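Local atomic coordinates of Succinylglutamatedesuccinylase/aspartoacylase (Rhodobacter sphaeroides 2.4.1, PDB entry 3CDX), a protein that probably hydrolyses non-peptide amide or ester bonds as a metal-dependent member of the succinylglutamate desuccinylase/aspartoacylase family, and binds a calcium ion. Residues R79-P82 against E83-Q86; L130-F133 against L134-I138. One frame throughout, in Å; residues are numbered along the deposited sequence.

Contact 1 of 2, residues R79-P82 against E83-Q86; sequences RLRP and EEVQ
Glu84 reaches back over Arg81 and meets it twice, once at the backbone and once at the guanidinium. Its OE2 accepts a hydrogen bond from Arg81 N at 2.8 Å, on the anti side of the carboxylate and 26° out of its plane. The same oxygen lies 3.3 Å from Arg81 NE, but well out of the guanidinium plane, so this salt bridge is one of charge without an N-H aimed at it. The two flat groups stack, 28° apart, with Glu84 CG over one guanidinium face. Glu83 comes instead to the guanidinium edge, where its OE2 forms a salt bridge with Arg81 NH1 at 3.2 Å. Arg81 bends at chi3 (-71°), which brings its guanidinium alongside the Glu84 carboxylate. With an alanine here instead of Glu84, Arg81 N is likely to lose this acceptor, and the guanidinium both the charge at NE and the chain stacked on one of its faces.

The backbone sets up this geometry: Glu84 N donates to Arg81 O at 3.0 Å, closing a tight turn through the 3-10 segment. On the buried side, Leu80 CD1 rests 3.9 Å from Val85 CG2. The contact forms the connection from helix 68-79 to strand 87-92: Leu80, Pro82 and Val85 pack on Val48 of strand 40-50, and Leu80 also touches Val89 and Met91 of strand 87-92.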
loop_
_atom_site.group_PDB
_atom_site.type_symbol
_atom_site.label_atom_id
_atom_site.label_comp_id
_atom_site.label_asym_id
_atom_site.label_seq_id
_atom_site.Cartn_x
_atom_site.Cartn_y
_atom_site.Cartn_z
ATOM N N ARG A 79 -4.934 -17.384 36.187
ATOM C CA ARG A 79 -5.497 -17.689 37.514
ATOM C C ARG A 79 -5.553 -19.185 37.857
ATOM O O ARG A 79 -5.279 -19.565 38.997
ATOM C CB ARG A 79 -6.910 -17.127 37.636
ATOM C CG ARG A 79 -7.008 -15.604 37.799
ATOM C CD ARG A 79 -8.501 -15.169 37.800
ATOM N NE ARG A 79 -8.690 -13.748 37.467
ATOM C CZ ARG A 79 -9.791 -13.030 37.741
ATOM N NH1 ARG A 79 -10.836 -13.577 38.375
ATOM N NH2 ARG A 79 -9.841 -11.750 37.398
ATOM N N LEU A 80 -5.917 -20.020 36.879
ATOM C CA LEU A 80 -6.133 -21.463 37.081
ATOM C C LEU A 80 -4.918 -22.228 37.631
ATOM O O LEU A 80 -3.819 -22.103 37.113
ATOM C CB LEU A 80 -6.608 -22.108 35.764
ATOM C CG LEU A 80 -7.030 -23.588 35.748
ATOM C CD1 LEU A 80 -8.290 -23.863 36.584
ATOM C CD2 LEU A 80 -7.191 -24.102 34.321
ATOM N N ARG A 81 -5.122 -23.050 38.658
ATOM C CA ARG A 81 -4.013 -23.776 39.333
ATOM C C ARG A 81 -4.121 -25.291 39.189
ATOM O O ARG A 81 -5.224 -25.828 39.157
ATOM C CB ARG A 81 -3.956 -23.433 40.824
ATOM C CG ARG A 81 -3.589 -21.993 41.155
ATOM C CD ARG A 81 -4.067 -21.628 42.558
ATOM N NE ARG A 81 -5.536 -21.494 42.681
ATOM C CZ ARG A 81 -6.268 -22.002 43.694
ATOM N NH1 ARG A 81 -5.684 -22.721 44.655
ATOM N NH2 ARG A 81 -7.593 -21.829 43.731
ATOM N N PRO A 82 -2.974 -25.988 39.110
ATOM C CA PRO A 82 -2.999 -27.451 38.911
ATOM C C PRO A 82 -3.857 -28.214 39.923
ATOM O O PRO A 82 -4.552 -29.168 39.567
ATOM C CB PRO A 82 -1.514 -27.860 38.978
ATOM C CG PRO A 82 -0.746 -26.618 38.760
ATOM C CD PRO A 82 -1.598 -25.450 39.169
ATOM N N GLU A 83 -3.864 -27.737 41.162
ATOM C CA GLU A 83 -4.610 -28.372 42.226
ATOM C C GLU A 83 -6.137 -28.274 42.103
ATOM O O GLU A 83 -6.842 -29.044 42.760
ATOM C CB GLU A 83 -4.138 -27.831 43.578
ATOM C CG GLU A 83 -4.728 -26.481 43.908
ATOM C CD GLU A 83 -3.895 -25.727 44.911
ATOM O OE1 GLU A 83 -2.692 -25.502 44.640
ATOM O OE2 GLU A 83 -4.449 -25.352 45.971
ATOM N N GLU A 84 -6.669 -27.351 41.296
ATOM C CA GLU A 84 -8.136 -27.325 41.095
ATOM C C GLU A 84 -8.579 -28.261 39.967
ATOM O O GLU A 84 -9.785 -28.393 39.695
ATOM C CB GLU A 84 -8.663 -25.921 40.757
ATOM C CG GLU A 84 -8.028 -24.733 41.462
ATOM C CD GLU A 84 -8.373 -23.425 40.762
ATOM O OE1 GLU A 84 -9.574 -23.074 40.729
ATOM O OE2 GLU A 84 -7.449 -22.749 40.239
ATOM N N VAL A 85 -7.611 -28.891 39.311
ATOM C CA VAL A 85 -7.833 -29.583 38.035
ATOM C C VAL A 85 -7.781 -31.110 38.123
ATOM O O VAL A 85 -6.883 -31.673 38.756
ATOM C CB VAL A 85 -6.851 -29.026 36.969
ATOM C CG1 VAL A 85 -6.664 -29.952 35.777
ATOM C CG2 VAL A 85 -7.330 -27.656 36.525
ATOM N N GLN A 86 -8.774 -31.756 37.508
ATOM C CA GLN A 86 -8.778 -33.205 37.303
ATOM C C GLN A 86 -8.889 -33.545 35.827
ATOM O O GLN A 86 -9.983 -33.697 35.265
ATOM C CB GLN A 86 -9.852 -33.908 38.156
ATOM C CG GLN A 86 -9.539 -33.913 39.658
ATOM C CD GLN A 86 -8.384 -34.831 40.038
ATOM O OE1 GLN A 86 -8.237 -35.934 39.491
ATOM N NE2 GLN A 86 -7.554 -34.381 40.980
#

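Contact 2 of 2, residues L130-F133 against L134-I138; sequences LAHF and LDSVI
Ser136 CB stands over one face of the His132 imidazole, toward its rim, 3.9 Å from the ring centroid and 26° off the normal, a CH-pi contact. The Phe133 ring is met obliquely by two neighbours of the next turn. Its CE1 lies 3.7 Å from Val137 CG1, whereas CE2 approaches Ile138 CG1 at 3.6 Å, so the two residues meet different ring carbons. These pairs are the i to i+4 and i to i+5 neighbours of an alpha helix, 126-138, that widens into a pi-type turn at its C-terminal end. Phe133 CG is turned anti to the backbone N (chi1 173°), which swings the ring toward the Val137 and Ile138 side chains.

Leu130 and Leu134 make a further apolar i to i+4 pair, CD1 to CD1 at 3.9 Å. Leu134 also packs on Val95, and its side chain is about 10 Å from that of His149, a calcium ligand, which puts this part of the helix near the metal site without direct contact. Ala131 touches Phe118, His132 touches Pro122 and Asp135 touches Pro119, so loop residues cover these positions. Asp135 OD1 forms a salt bridge with Arg206, giving this buried carboxylate a cationic partner.

The backbone bonds record the widening. Ser136 N reaches His132 O in regular alpha-helical fashion at 2.7 Å. One residue on, the carbonyl is shared: Phe133 O accepts from Val137 N at 2.9 Å, with the donor 38° out of the carbonyl plane, and from Ile138 N at 3.3 Å, nearly in line with the C=O bond.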
loop_
_atom_site.group_PDB
_atom_site.type_symbol
_atom_site.label_atom_id
_atom_site.label_comp_id
_atom_site.label_asym_id
_atom_site.label_seq_id
_atom_site.Cartn_x
_atom_site.Cartn_y
_atom_site.Cartn_z
ATOM N N LEU A 130 0.350 -21.926 10.613
ATOM C CA LEU A 130 -0.290 -21.815 11.915
ATOM C C LEU A 130 -1.567 -22.672 11.984
ATOM O O LEU A 130 -1.817 -23.316 12.980
ATOM C CB LEU A 130 -0.564 -20.327 12.278
ATOM C CG LEU A 130 -1.261 -20.081 13.618
ATOM C CD1 LEU A 130 -0.419 -20.740 14.800
ATOM C CD2 LEU A 130 -1.467 -18.568 13.808
ATOM N N ALA A 131 -2.377 -22.682 10.936
ATOM C CA ALA A 131 -3.563 -23.520 10.946
ATOM C C ALA A 131 -3.134 -24.990 11.086
ATOM O O ALA A 131 -3.741 -25.730 11.835
ATOM C CB ALA A 131 -4.380 -23.313 9.696
ATOM N N HIS A 132 -2.079 -25.409 10.369
ATOM C CA HIS A 132 -1.606 -26.798 10.475
ATOM C C HIS A 132 -1.148 -27.180 11.897
ATOM O O HIS A 132 -1.520 -28.244 12.431
ATOM C CB HIS A 132 -0.508 -27.098 9.449
ATOM C CG HIS A 132 0.195 -28.405 9.688
ATOM N ND1 HIS A 132 1.379 -28.492 10.396
ATOM C CD2 HIS A 132 -0.124 -29.676 9.320
ATOM C CE1 HIS A 132 1.752 -29.762 10.464
ATOM N NE2 HIS A 132 0.860 -30.500 9.819
ATOM N N PHE A 133 -0.370 -26.309 12.533
ATOM C CA PHE A 133 0.090 -26.544 13.919
ATOM C C PHE A 133 -1.095 -26.733 14.850
ATOM O O PHE A 133 -1.077 -27.597 15.700
ATOM C CB PHE A 133 0.970 -25.370 14.392
ATOM C CG PHE A 133 1.372 -25.422 15.879
ATOM C CD1 PHE A 133 2.422 -26.245 16.312
ATOM C CD2 PHE A 133 0.709 -24.643 16.819
ATOM C CE1 PHE A 133 2.793 -26.300 17.647
ATOM C CE2 PHE A 133 1.076 -24.692 18.188
ATOM C CZ PHE A 133 2.127 -25.527 18.596
ATOM N N LEU A 134 -2.134 -25.918 14.693
ATOM C CA LEU A 134 -3.252 -26.006 15.623
ATOM C C LEU A 134 -4.032 -27.313 15.468
ATOM O O LEU A 134 -4.395 -27.906 16.453
ATOM C CB LEU A 134 -4.172 -24.833 15.460
ATOM C CG LEU A 134 -3.620 -23.638 16.195
ATOM C CD1 LEU A 134 -3.930 -22.436 15.326
ATOM C CD2 LEU A 134 -4.226 -23.539 17.652
ATOM N N ASP A 135 -4.245 -27.729 14.218
ATOM C CA ASP A 135 -4.999 -28.960 13.868
ATOM C C ASP A 135 -4.202 -30.235 14.074
ATOM O O ASP A 135 -4.729 -31.221 14.600
ATOM C CB ASP A 135 -5.518 -28.924 12.427
ATOM C CG ASP A 135 -6.088 -30.308 11.965
ATOM O OD1 ASP A 135 -7.140 -30.755 12.492
ATOM O OD2 ASP A 135 -5.472 -30.953 11.097
ATOM N N SER A 136 -2.933 -30.224 13.690
ATOM C CA SER A 136 -2.102 -31.421 13.789
ATOM C C SER A 136 -1.376 -31.606 15.110
ATOM O O SER A 136 -1.046 -32.711 15.444
ATOM C CB SER A 136 -1.066 -31.434 12.651
ATOM O OG SER A 136 -1.772 -31.580 11.437
ATOM N N VAL A 137 -1.073 -30.534 15.830
ATOM C CA VAL A 137 -0.274 -30.660 17.047
ATOM C C VAL A 137 -1.123 -30.446 18.297
ATOM O O VAL A 137 -1.033 -31.202 19.261
ATOM C CB VAL A 137 0.916 -29.659 17.041
ATOM C CG1 VAL A 137 1.737 -29.732 18.347
ATOM C CG2 VAL A 137 1.820 -29.893 15.786
ATOM N N ILE A 138 -1.933 -29.394 18.306
ATOM C CA ILE A 138 -2.662 -29.047 19.535
ATOM C C ILE A 138 -3.986 -29.812 19.594
ATOM O O ILE A 138 -4.263 -30.516 20.566
ATOM C CB ILE A 138 -2.872 -27.482 19.646
ATOM C CG1 ILE A 138 -1.511 -26.755 19.696
ATOM C CG2 ILE A 138 -3.753 -27.133 20.825
ATOM C CD1 ILE A 138 -0.557 -27.140 20.902
#

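Overall arrangement
Contact 1 precedes contact 2 along the chain, and both lie within the succinylglutamate desuccinylase/aspartoacylase catalytic domain. Their centres are 25 Å apart and their nearest atoms about 14 Å, so neither touches the other. Residues 79-86 join helix 68-79 to strand 87-92; residues 130-138 belong to helix 126-138, which precedes strand 144-148. Those two strands flank strand 55-60, each parallel to it, so both contacts lie on connections leading into one sheet region. Contact 1 thus shapes a peripheral turn between helix and strand, about 25 Å from the chain centre, whereas contact 2 belongs to the buried packing about 10 Å from the side chains of His63 and His149, without touching the calcium ion.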